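Local coordinates for protein putative acetyltransferase (Streptococcus mutans, PDB 4E2A) that probably transfers an acyl group, likely acetyl, from coenzyme A to an unidentified acceptor, at residues 166-171 against 198-203; 124-129 against 160-165; 107-112 against 129-134; 49-54 against 94-99. All coordinates share one frame; numbering follows the deposited sequence.

Contact 1. Residues 166-171 against 198-203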
# COMPACT_ATOMS: atom_id res chain seq x y z
N VAL B 166 3.01 -12.65 -0.29
CA VAL B 166 3.08 -13.22 1.05
C VAL B 166 3.99 -12.36 1.93
O VAL B 166 5.00 -11.83 1.47
CB VAL B 166 3.61 -14.68 1.03
CG1 VAL B 166 5.04 -14.73 0.51
CG2 VAL B 166 3.53 -15.31 2.43
N TRP B 167 3.60 -12.21 3.19
CA TRP B 167 4.35 -11.42 4.16
C TRP B 167 5.72 -12.04 4.43
O TRP B 167 5.81 -13.23 4.73
CB TRP B 167 3.55 -11.32 5.46
CG TRP B 167 4.17 -10.44 6.50
CD1 TRP B 167 5.05 -9.41 6.28
CD2 TRP B 167 3.98 -10.51 7.91
NE1 TRP B 167 5.40 -8.83 7.48
CE2 TRP B 167 4.76 -9.49 8.50
CE3 TRP B 167 3.22 -11.34 8.76
CZ2 TRP B 167 4.80 -9.28 9.87
CZ3 TRP B 167 3.26 -11.13 10.11
CH2 TRP B 167 4.04 -10.10 10.66
N GLU B 168 6.78 -11.24 4.32
CA GLU B 168 8.13 -11.72 4.61
C GLU B 168 8.22 -12.57 5.88
O GLU B 168 9.06 -13.46 5.96
CB GLU B 168 9.10 -10.55 4.71
CG GLU B 168 10.55 -10.98 4.81
CD GLU B 168 11.53 -9.83 4.63
OE1 GLU B 168 11.59 -8.95 5.52
OE2 GLU B 168 12.25 -9.82 3.60
N LYS B 169 7.37 -12.31 6.86
CA LYS B 169 7.45 -13.01 8.15
C LYS B 169 6.58 -14.26 8.25
O LYS B 169 6.63 -14.97 9.26
CB LYS B 169 7.09 -12.08 9.31
CG LYS B 169 8.28 -11.45 10.00
CD LYS B 169 9.19 -10.73 9.02
CE LYS B 169 10.32 -10.03 9.77
NZ LYS B 169 9.81 -9.12 10.84
N ASN B 170 5.78 -14.54 7.22
CA ASN B 170 4.90 -15.72 7.28
C ASN B 170 5.54 -16.95 6.64
O ASN B 170 5.16 -17.37 5.55
CB ASN B 170 3.55 -15.45 6.64
CG ASN B 170 2.55 -16.56 6.92
OD1 ASN B 170 2.90 -17.62 7.46
ND2 ASN B 170 1.30 -16.34 6.54
N VAL B 171 6.51 -17.52 7.36
CA VAL B 171 7.31 -18.62 6.86
C VAL B 171 6.48 -19.86 6.56
O VAL B 171 6.77 -20.60 5.61
CB VAL B 171 8.44 -18.98 7.84
CG1 VAL B 171 9.17 -17.72 8.26
CG2 VAL B 171 7.89 -19.72 9.06
N THR B 198 7.93 -5.83 4.60
CA THR B 198 8.12 -6.26 3.24
C THR B 198 7.16 -7.37 2.86
O THR B 198 6.88 -8.27 3.65
CB THR B 198 9.56 -6.76 3.00
OG1 THR B 198 10.49 -5.72 3.35
CG2 THR B 198 9.73 -7.17 1.54
N ASP B 199 6.65 -7.30 1.63
CA ASP B 199 5.93 -8.43 1.04
C ASP B 199 6.75 -9.02 -0.08
O ASP B 199 7.33 -8.28 -0.90
CB ASP B 199 4.58 -7.98 0.49
CG ASP B 199 3.51 -7.88 1.56
OD1 ASP B 199 3.51 -8.71 2.49
OD2 ASP B 199 2.67 -6.95 1.47
N TRP B 200 6.82 -10.34 -0.11
CA TRP B 200 7.42 -11.05 -1.23
C TRP B 200 6.35 -11.40 -2.24
O TRP B 200 5.24 -11.79 -1.86
CB TRP B 200 8.09 -12.35 -0.78
CG TRP B 200 9.24 -12.21 0.15
CD1 TRP B 200 9.84 -11.06 0.58
CD2 TRP B 200 9.95 -13.29 0.78
NE1 TRP B 200 10.88 -11.35 1.44
CE2 TRP B 200 10.97 -12.70 1.57
CE3 TRP B 200 9.83 -14.68 0.74
CZ2 TRP B 200 11.85 -13.48 2.32
CZ3 TRP B 200 10.71 -15.44 1.49
CH2 TRP B 200 11.71 -14.84 2.27
N LEU B 201 6.69 -11.29 -3.52
CA LEU B 201 5.81 -11.75 -4.59
C LEU B 201 6.34 -13.08 -5.10
O LEU B 201 7.53 -13.22 -5.34
CB LEU B 201 5.74 -10.72 -5.72
CG LEU B 201 5.16 -9.35 -5.33
CD1 LEU B 201 3.90 -9.48 -4.50
CD2 LEU B 201 6.18 -8.51 -4.58
N LEU B 202 5.45 -14.07 -5.24
CA LEU B 202 5.87 -15.39 -5.67
C LEU B 202 5.09 -15.75 -6.92
O LEU B 202 3.89 -15.48 -7.00
CB LEU B 202 5.58 -16.44 -4.59
CG LEU B 202 5.80 -16.08 -3.11
CD1 LEU B 202 5.38 -17.27 -2.22
CD2 LEU B 202 7.26 -15.71 -2.87
N LYS B 203 5.79 -16.34 -7.89
CA LYS B 203 5.14 -16.80 -9.11
C LYS B 203 5.37 -18.27 -9.38
O LYS B 203 6.37 -18.86 -8.97
CB LYS B 203 5.61 -15.97 -10.31
CG LYS B 203 7.11 -16.00 -10.57
CD LYS B 203 7.42 -15.09 -11.78
CE LYS B 203 8.58 -15.62 -12.59
NZ LYS B 203 9.85 -15.13 -12.00

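Contact 2. Residues 124-129 against 160-165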
# COMPACT_ATOMS: atom_id res chain seq x y z
N ASP B 124 1.30 -11.34 -18.96
CA ASP B 124 0.54 -12.56 -19.19
C ASP B 124 0.34 -13.34 -17.90
O ASP B 124 0.54 -14.57 -17.88
CB ASP B 124 1.27 -13.47 -20.18
CG ASP B 124 0.88 -13.20 -21.61
OD1 ASP B 124 1.76 -13.24 -22.49
OD2 ASP B 124 -0.32 -12.94 -21.84
N ALA B 125 -0.06 -12.61 -16.85
CA ALA B 125 -0.15 -13.15 -15.49
C ALA B 125 -1.57 -13.18 -14.92
O ALA B 125 -2.45 -12.43 -15.37
CB ALA B 125 0.78 -12.39 -14.57
N PHE B 126 -1.75 -14.03 -13.90
CA PHE B 126 -3.02 -14.33 -13.23
C PHE B 126 -2.74 -14.26 -11.71
O PHE B 126 -1.80 -14.89 -11.21
CB PHE B 126 -3.43 -15.75 -13.66
CG PHE B 126 -4.75 -16.25 -13.11
CD1 PHE B 126 -5.85 -16.43 -13.95
CD2 PHE B 126 -4.86 -16.64 -11.79
CE1 PHE B 126 -7.05 -16.93 -13.48
CE2 PHE B 126 -6.08 -17.16 -11.30
CZ PHE B 126 -7.17 -17.30 -12.14
N GLU B 127 -3.55 -13.50 -10.97
CA GLU B 127 -3.32 -13.21 -9.56
C GLU B 127 -4.33 -13.92 -8.67
O GLU B 127 -5.51 -13.88 -8.92
CB GLU B 127 -3.41 -11.69 -9.30
CG GLU B 127 -3.35 -11.31 -7.82
CD GLU B 127 -3.63 -9.83 -7.56
OE1 GLU B 127 -4.02 -9.10 -8.49
OE2 GLU B 127 -3.47 -9.38 -6.41
N ILE B 128 -3.85 -14.59 -7.62
CA ILE B 128 -4.75 -15.08 -6.58
C ILE B 128 -4.73 -14.04 -5.47
O ILE B 128 -3.71 -13.87 -4.78
CB ILE B 128 -4.35 -16.48 -6.08
CG1 ILE B 128 -4.29 -17.46 -7.26
CG2 ILE B 128 -5.35 -16.97 -5.04
CD1 ILE B 128 -3.46 -18.74 -6.95
N GLN B 129 -5.83 -13.29 -5.33
CA GLN B 129 -5.86 -12.10 -4.47
C GLN B 129 -6.42 -12.38 -3.07
O GLN B 129 -5.84 -11.94 -2.07
CB GLN B 129 -6.68 -10.97 -5.13
CG GLN B 129 -6.69 -9.64 -4.33
CD GLN B 129 -7.84 -8.70 -4.70
OE1 GLN B 129 -8.42 -8.79 -5.78
NE2 GLN B 129 -8.17 -7.78 -3.78
N SER B 160 0.72 -17.11 -18.67
CA SER B 160 2.05 -17.68 -18.45
C SER B 160 2.40 -17.87 -16.97
O SER B 160 3.16 -18.76 -16.64
CB SER B 160 3.13 -16.85 -19.15
OG SER B 160 2.95 -16.90 -20.55
N TRP B 161 1.83 -17.04 -16.10
CA TRP B 161 2.18 -17.05 -14.67
C TRP B 161 0.95 -16.89 -13.76
O TRP B 161 -0.02 -16.22 -14.11
CB TRP B 161 3.22 -15.96 -14.35
CG TRP B 161 4.44 -16.00 -15.21
CD1 TRP B 161 4.67 -15.27 -16.34
CD2 TRP B 161 5.59 -16.84 -15.04
NE1 TRP B 161 5.90 -15.60 -16.87
CE2 TRP B 161 6.48 -16.56 -16.10
CE3 TRP B 161 5.94 -17.81 -14.09
CZ2 TRP B 161 7.71 -17.21 -16.23
CZ3 TRP B 161 7.17 -18.45 -14.23
CH2 TRP B 161 8.03 -18.15 -15.29
N VAL B 162 1.01 -17.56 -12.62
CA VAL B 162 0.09 -17.27 -11.52
C VAL B 162 0.97 -16.79 -10.38
O VAL B 162 2.05 -17.33 -10.14
CB VAL B 162 -0.75 -18.52 -11.14
CG1 VAL B 162 0.15 -19.68 -10.75
CG2 VAL B 162 -1.74 -18.21 -10.01
N TRP B 163 0.53 -15.73 -9.71
CA TRP B 163 1.30 -15.14 -8.63
C TRP B 163 0.45 -14.74 -7.42
O TRP B 163 -0.77 -14.60 -7.51
CB TRP B 163 2.10 -13.93 -9.13
CG TRP B 163 1.26 -12.75 -9.48
CD1 TRP B 163 0.58 -12.55 -10.63
CD2 TRP B 163 1.01 -11.60 -8.65
NE1 TRP B 163 -0.06 -11.34 -10.59
CE2 TRP B 163 0.18 -10.74 -9.39
CE3 TRP B 163 1.42 -11.22 -7.37
CZ2 TRP B 163 -0.27 -9.51 -8.88
CZ3 TRP B 163 0.97 -10.00 -6.87
CH2 TRP B 163 0.13 -9.17 -7.62
N LEU B 164 1.12 -14.56 -6.29
CA LEU B 164 0.46 -14.07 -5.09
C LEU B 164 1.49 -13.38 -4.20
O LEU B 164 2.69 -13.52 -4.41
CB LEU B 164 -0.24 -15.23 -4.36
CG LEU B 164 0.58 -16.49 -4.09
CD1 LEU B 164 1.43 -16.25 -2.87
CD2 LEU B 164 -0.35 -17.68 -3.84
N GLY B 165 1.01 -12.60 -3.24
CA GLY B 165 1.89 -11.93 -2.31
C GLY B 165 1.86 -12.61 -0.96
O GLY B 165 0.82 -13.11 -0.54
O HOH W 1 -2.01 -12.29 -3.28

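Contact 3. Residues 107-112 against 129-134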
# COMPACT_ATOMS: atom_id res chain seq x y z
N GLY B 107 -16.71 -20.35 2.26
CA GLY B 107 -15.56 -19.52 2.01
C GLY B 107 -15.60 -18.92 0.61
O GLY B 107 -16.54 -19.17 -0.15
N PHE B 108 -14.59 -18.12 0.29
CA PHE B 108 -14.57 -17.44 -1.00
C PHE B 108 -13.16 -17.19 -1.54
O PHE B 108 -12.16 -17.24 -0.81
CB PHE B 108 -15.42 -16.16 -0.96
CG PHE B 108 -14.77 -15.03 -0.21
CD1 PHE B 108 -14.03 -14.07 -0.90
CD2 PHE B 108 -14.88 -14.94 1.16
CE1 PHE B 108 -13.43 -13.02 -0.22
CE2 PHE B 108 -14.27 -13.88 1.87
CZ PHE B 108 -13.54 -12.93 1.17
N LEU B 109 -13.11 -16.92 -2.85
CA LEU B 109 -11.87 -16.88 -3.59
C LEU B 109 -11.97 -15.74 -4.60
O LEU B 109 -12.95 -15.68 -5.34
CB LEU B 109 -11.65 -18.23 -4.32
CG LEU B 109 -10.65 -18.16 -5.49
CD1 LEU B 109 -9.23 -17.90 -4.98
CD2 LEU B 109 -10.73 -19.42 -6.42
N LYS B 110 -11.00 -14.83 -4.62
CA LYS B 110 -11.00 -13.83 -5.71
C LYS B 110 -9.75 -13.92 -6.55
O LYS B 110 -8.62 -13.92 -6.02
CB LYS B 110 -11.22 -12.39 -5.19
CG LYS B 110 -11.24 -11.31 -6.28
CD LYS B 110 -11.44 -9.91 -5.68
CE LYS B 110 -11.72 -8.86 -6.77
NZ LYS B 110 -10.49 -8.23 -7.35
N VAL B 111 -9.93 -14.02 -7.87
CA VAL B 111 -8.79 -14.06 -8.80
C VAL B 111 -8.82 -12.92 -9.83
O VAL B 111 -9.89 -12.46 -10.19
CB VAL B 111 -8.66 -15.45 -9.49
CG1 VAL B 111 -8.26 -16.52 -8.45
CG2 VAL B 111 -9.95 -15.82 -10.18
N ASN B 112 -7.66 -12.45 -10.26
CA ASN B 112 -7.58 -11.34 -11.20
C ASN B 112 -6.64 -11.61 -12.37
O ASN B 112 -5.67 -12.37 -12.25
CB ASN B 112 -7.07 -10.06 -10.53
CG ASN B 112 -7.77 -9.74 -9.22
OD1 ASN B 112 -7.11 -9.41 -8.24
ND2 ASN B 112 -9.09 -9.78 -9.22
N GLN B 129 -5.83 -13.29 -5.33
CA GLN B 129 -5.86 -12.10 -4.47
C GLN B 129 -6.42 -12.38 -3.07
O GLN B 129 -5.84 -11.94 -2.07
CB GLN B 129 -6.68 -10.97 -5.13
CG GLN B 129 -6.69 -9.64 -4.33
CD GLN B 129 -7.84 -8.70 -4.70
OE1 GLN B 129 -8.42 -8.79 -5.78
NE2 GLN B 129 -8.17 -7.78 -3.78
N ARG B 130 -7.55 -13.08 -3.01
CA ARG B 130 -8.23 -13.36 -1.75
C ARG B 130 -8.63 -14.83 -1.60
O ARG B 130 -9.19 -15.43 -2.52
CB ARG B 130 -9.54 -12.54 -1.64
CG ARG B 130 -9.37 -11.07 -1.35
CD ARG B 130 -10.74 -10.35 -1.29
NE ARG B 130 -10.51 -8.92 -1.23
CZ ARG B 130 -11.31 -8.00 -1.74
NH1 ARG B 130 -12.43 -8.36 -2.37
NH2 ARG B 130 -10.99 -6.71 -1.62
N LEU B 131 -8.39 -15.39 -0.42
CA LEU B 131 -8.91 -16.72 -0.12
C LEU B 131 -9.15 -16.85 1.39
O LEU B 131 -8.19 -16.86 2.17
CB LEU B 131 -7.95 -17.83 -0.64
CG LEU B 131 -8.51 -19.27 -0.80
CD1 LEU B 131 -7.54 -20.23 -1.52
CD2 LEU B 131 -8.89 -19.86 0.56
N TYR B 132 -10.43 -16.94 1.79
CA TYR B 132 -10.85 -17.06 3.17
C TYR B 132 -11.79 -18.24 3.37
O TYR B 132 -12.66 -18.51 2.54
CB TYR B 132 -11.61 -15.79 3.61
CG TYR B 132 -10.77 -14.55 3.78
CD1 TYR B 132 -10.22 -14.21 5.01
CD2 TYR B 132 -10.54 -13.70 2.70
CE1 TYR B 132 -9.47 -13.06 5.16
CE2 TYR B 132 -9.80 -12.56 2.84
CZ TYR B 132 -9.27 -12.24 4.07
OH TYR B 132 -8.52 -11.10 4.20
N ILE B 133 -11.61 -18.94 4.48
CA ILE B 133 -12.55 -19.99 4.88
C ILE B 133 -13.12 -19.59 6.24
O ILE B 133 -12.36 -19.27 7.16
CB ILE B 133 -11.87 -21.38 5.01
CG1 ILE B 133 -11.19 -21.80 3.69
CG2 ILE B 133 -12.87 -22.45 5.51
CD1 ILE B 133 -12.16 -22.09 2.52
N LEU B 134 -14.45 -19.58 6.35
CA LEU B 134 -15.12 -19.43 7.65
C LEU B 134 -14.58 -20.38 8.73
O LEU B 134 -14.42 -21.60 8.50
CB LEU B 134 -16.63 -19.65 7.51
CG LEU B 134 -17.52 -18.50 7.03
CD1 LEU B 134 -18.93 -19.02 6.82
CD2 LEU B 134 -17.53 -17.32 8.01
O HOH W 2 -10.29 -6.37 -4.96

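Contact 4. Residues 49-54 against 94-99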
# COMPACT_ATOMS: atom_id res chain seq x y z
N SER B 49 -25.31 -9.83 -1.27
CA SER B 49 -25.40 -9.59 0.16
C SER B 49 -24.78 -10.72 0.94
O SER B 49 -24.14 -10.52 1.91
CB SER B 49 -26.84 -9.38 0.60
OG SER B 49 -27.41 -8.28 -0.05
N LEU B 50 -24.96 -11.92 0.44
CA LEU B 50 -24.34 -13.09 0.98
C LEU B 50 -22.81 -12.95 0.96
O LEU B 50 -22.16 -13.09 1.94
CB LEU B 50 -24.84 -14.30 0.21
CG LEU B 50 -24.33 -15.64 0.64
CD1 LEU B 50 -24.20 -15.81 2.11
CD2 LEU B 50 -25.06 -16.76 -0.01
N LEU B 51 -22.28 -12.54 -0.16
CA LEU B 51 -20.87 -12.28 -0.29
C LEU B 51 -20.36 -11.25 0.71
O LEU B 51 -19.37 -11.46 1.32
CB LEU B 51 -20.58 -11.85 -1.70
CG LEU B 51 -19.15 -11.47 -1.97
CD1 LEU B 51 -18.20 -12.57 -1.71
CD2 LEU B 51 -18.94 -10.81 -3.29
N GLN B 52 -21.06 -10.15 0.85
CA GLN B 52 -20.64 -9.10 1.78
C GLN B 52 -20.55 -9.72 3.17
O GLN B 52 -19.59 -9.50 3.92
CB GLN B 52 -21.62 -7.90 1.76
CG GLN B 52 -21.35 -6.86 2.84
CD GLN B 52 -22.37 -5.72 2.87
OE1 GLN B 52 -23.55 -5.95 3.12
NE2 GLN B 52 -21.91 -4.49 2.60
N LYS B 53 -21.56 -10.52 3.51
CA LYS B 53 -21.65 -11.12 4.84
C LYS B 53 -20.44 -12.02 5.15
O LYS B 53 -19.79 -11.88 6.20
CB LYS B 53 -22.96 -11.91 4.99
CG LYS B 53 -23.08 -12.71 6.28
CD LYS B 53 -24.49 -13.27 6.44
CE LYS B 53 -24.64 -14.18 7.66
NZ LYS B 53 -24.70 -13.42 8.95
N ILE B 54 -20.13 -12.92 4.23
CA ILE B 54 -19.05 -13.85 4.49
C ILE B 54 -17.71 -13.11 4.45
O ILE B 54 -16.84 -13.37 5.27
CB ILE B 54 -19.06 -15.05 3.52
CG1 ILE B 54 -18.00 -16.06 3.94
CG2 ILE B 54 -18.78 -14.62 2.10
CD1 ILE B 54 -18.21 -17.46 3.33
N SER B 94 -11.89 -10.33 -13.62
CA SER B 94 -11.77 -10.89 -12.28
C SER B 94 -12.88 -11.91 -12.04
O SER B 94 -13.96 -11.81 -12.61
CB SER B 94 -11.87 -9.76 -11.23
OG SER B 94 -11.86 -10.28 -9.91
N GLU B 95 -12.62 -12.90 -11.19
CA GLU B 95 -13.73 -13.75 -10.78
C GLU B 95 -13.76 -13.96 -9.29
O GLU B 95 -12.72 -14.02 -8.64
CB GLU B 95 -13.73 -15.06 -11.54
CG GLU B 95 -14.20 -14.89 -13.00
CD GLU B 95 -13.84 -16.07 -13.88
OE1 GLU B 95 -13.09 -16.94 -13.40
OE2 GLU B 95 -14.31 -16.11 -15.04
N THR B 96 -14.97 -14.00 -8.75
CA THR B 96 -15.13 -14.37 -7.35
C THR B 96 -15.95 -15.66 -7.22
O THR B 96 -17.03 -15.79 -7.82
CB THR B 96 -15.81 -13.24 -6.54
OG1 THR B 96 -15.03 -12.04 -6.64
CG2 THR B 96 -15.92 -13.62 -5.06
N TYR B 97 -15.43 -16.59 -6.41
CA TYR B 97 -16.05 -17.90 -6.22
C TYR B 97 -16.45 -18.13 -4.76
O TYR B 97 -15.78 -17.64 -3.84
CB TYR B 97 -15.09 -19.02 -6.63
CG TYR B 97 -14.72 -19.03 -8.10
CD1 TYR B 97 -15.46 -19.76 -9.01
CD2 TYR B 97 -13.63 -18.29 -8.56
CE1 TYR B 97 -15.15 -19.76 -10.33
CE2 TYR B 97 -13.31 -18.28 -9.91
CZ TYR B 97 -14.08 -19.02 -10.79
OH TYR B 97 -13.79 -19.05 -12.12
N PHE B 98 -17.53 -18.89 -4.56
CA PHE B 98 -17.85 -19.48 -3.26
C PHE B 98 -17.38 -20.93 -3.29
O PHE B 98 -17.42 -21.60 -4.34
CB PHE B 98 -19.37 -19.52 -3.00
CG PHE B 98 -19.97 -18.21 -2.55
CD1 PHE B 98 -19.28 -17.33 -1.75
CD2 PHE B 98 -21.26 -17.87 -2.94
CE1 PHE B 98 -19.86 -16.12 -1.34
CE2 PHE B 98 -21.84 -16.66 -2.54
CZ PHE B 98 -21.13 -15.79 -1.74
N ILE B 99 -16.95 -21.42 -2.14
CA ILE B 99 -16.93 -22.86 -1.94
C ILE B 99 -18.04 -23.16 -0.96
O ILE B 99 -18.19 -22.48 0.07
CB ILE B 99 -15.58 -23.42 -1.45
CG1 ILE B 99 -15.66 -24.95 -1.33
CG2 ILE B 99 -15.16 -22.81 -0.13
CD1 ILE B 99 -14.30 -25.63 -1.21

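Contact 1. Residues 166-171 against 198-203
E168 reaches across to the indole of W200, where its OE2 accepts a hydrogen bond from W200 NE1 at 3.0 Å. The nitrogen comes in on the anti side of OE2, 23° out of the carboxylate plane, and carboxylate and indole stand nearly perpendicular. With CG anti to the backbone N (chi1 -171°) and the chain extended, E168 CG passes 3.4 Å from W200 NE1, while E168 CA sits over the face of the five-membered ring in a CH-pi contact. E168 N is tied as well, donating to T198 O at 3.0 Å. The same T198 oxygen lies in the plane of the W167 indole at its edge, 3.4 Å from W167 CD1. Just before this, V166 and W200 form an antiparallel hydrogen-bonded pair, with V166 N to W200 O at 2.9 Å and W200 N to V166 O at 2.8 Å. V166 CG1 then packs on L202 CD1 at 3.7 Å. Further out, K169 CB lies over one face of W167, whose NE1 bonds to D197, and a type I turn leads to N170, the N-cap of helix 171-179. That helix packs on V166, W200 and L202 through A173, Q174 and Y177; strand 183-192 flanks 198-203, and N74 and G193 of the second subunit pack on E168 and W167.

Contact 2. Residues 124-129 against 160-165
E127 lies along the indole of W163 on one face of a parallel strand pair. Its CB starts 3.6 Å from W163 NE1, and CG, set anti to the backbone N (chi1 173°), stands over the six-membered ring, 4.0 Å from its centroid, as a CH-pi contact. E127 CD continues to W163 CZ2 at 3.6 Å, E127 OE1 also lies near W163 CZ2, and E127 OE2 ends 3.8 Å from W163 CH2. The carboxylate runs nearly parallel to the indole, planes 18° apart, but by its CZ2/CH2 rim and not over its centre. Both polar ends are held from the loop before strand 125-133: T118 bonds to OE2, and Q117 takes the indole N-H.

The two strands are the ends of a beta-alpha-beta crossover through helix 142-157. F126 N donates to W161 O, F126 O receives W163 N, and I128 N reaches W163 O at 3.1 Å. The next link is different: a water accepts from G165 N and donates to I128 O, at 2.8 Å from the latter. This is consistent with the V-shaped parting of the fourth and fifth strands known from GNAT folds, where relatives insert the pantetheine arm of acetyl-CoA; a like role here is probable, although no cofactor is part of the contact.

On the other face, V162 CG2 is shared by I128 CD1, at 3.6 Å, and F126 CD2, at 3.9 Å. Behind these side chains, A154 of helix 142-157 packs on F126 and V162, and F147 of the same helix on I128 and L164.

Contact 3. Residues 107-112 against 129-134
A classic beta bulge interrupts the hairpin of strands 104-113 and 125-133, with Q129 and R130 both facing K110. The carbonyl oxygen of K110 takes two N-H groups, Q129 N at 2.9 Å and, weakly, R130 N at 3.3 Å. A bulge in this fourth strand is a hallmark of GNAT folds, where it accompanies the strand's parting from the fifth.

Because of the extra residue, Q129 runs beside K110, both side chains pointing the same way. K110 NZ, brought round by a bend at its last torsion (chi4 -88°), donates to Q129 OE1 at 2.7 Å in the plane of that carbonyl, and a water accepts from both K110 NZ and Q129 NE2. Q129 NE2 also stands over the rim of one face of the R130 guanidinium. K110 NZ and R130 NH1 remain 5.3 Å apart, and the R130 end is salt-bridged to E88.

Further along the same face, F108 and Y132 lie side by side. Their planes are 19° apart but slid, so the rings barely overlap; the closest touch is F108 CZ to Y132 CD2 at 3.5 Å. R130 CD comes in at the edge of the phenyl ring, 3.9 Å from F108 CE1. L109 turns to the other face, its CD1 3.5 Å from R130 O.

T58 of helix 48-63 packs on F108 and Y132, whereas helix 142-157 meets L109 and L131 from the far face; strand 94-101 continues the sheet beside 107-112.

Contact 4. Residues 49-54 against 94-99
T96 is the first residue of 94-99 to meet the helix: its CG2 and CD1 of L51 approach tip to tip, 4.2 Å apart. Y97 turns its side chain from the helix, and its OH donates to E95 OE1 at 2.6 Å, coming from above the carboxylate plane, while the ring makes an edge-to-face contact with F149 of helix 142-157. The strand is therefore sandwiched in the alpha-beta-alpha manner of GNAT folds, with helix 48-63 on the face of T96 and F98 and helix 142-157 on that of Y97. Helix segment and strand run steeply across one another, at 75°, with their axes 10.8 Å apart.

F98 carries most of this contact. With CG anti to the carbonyl carbon (chi1 -78°), its ring swings toward the helix although its CB does not point there, and the end of the ring probes between three helix side chains. F98 CZ lies 4.0 Å from L50 CG, and F98 CE1 touches both L51 CD1 and I54 CG2, each at 3.9 Å. The backbone N of L51 sits in the ring plane at the edge, 3.8 Å from F98 CZ, so the phenyl presents its rim to the helix backbone. I99 again faces the other layer, on L142 and L146 of helix 142-157.

In the fold
All four contacts engage one seven-stranded mixed sheet. Contact 4 comes first along the chain, setting helix 48-63 on strand 94-101; its centre is about 8 Å from that of contact 3, and probable backbone hydrogen bonds, such as Y97 N to L109 O, join them. Contacts 3 and 2 interleave in sequence and share Q129 on strand 125-133, so bulge and parting strands form one continuous feature, centres about 14 Å apart. Strand 161-167 then carries the sheet to contact 1, whose centre is about 14 Å from that of contact 2. Contacts 1 and 4, centres about 25 Å apart, lie on opposite sides of the chain's centre; the parting in contact 2 is where a cofactor would probably enter, as in relatives.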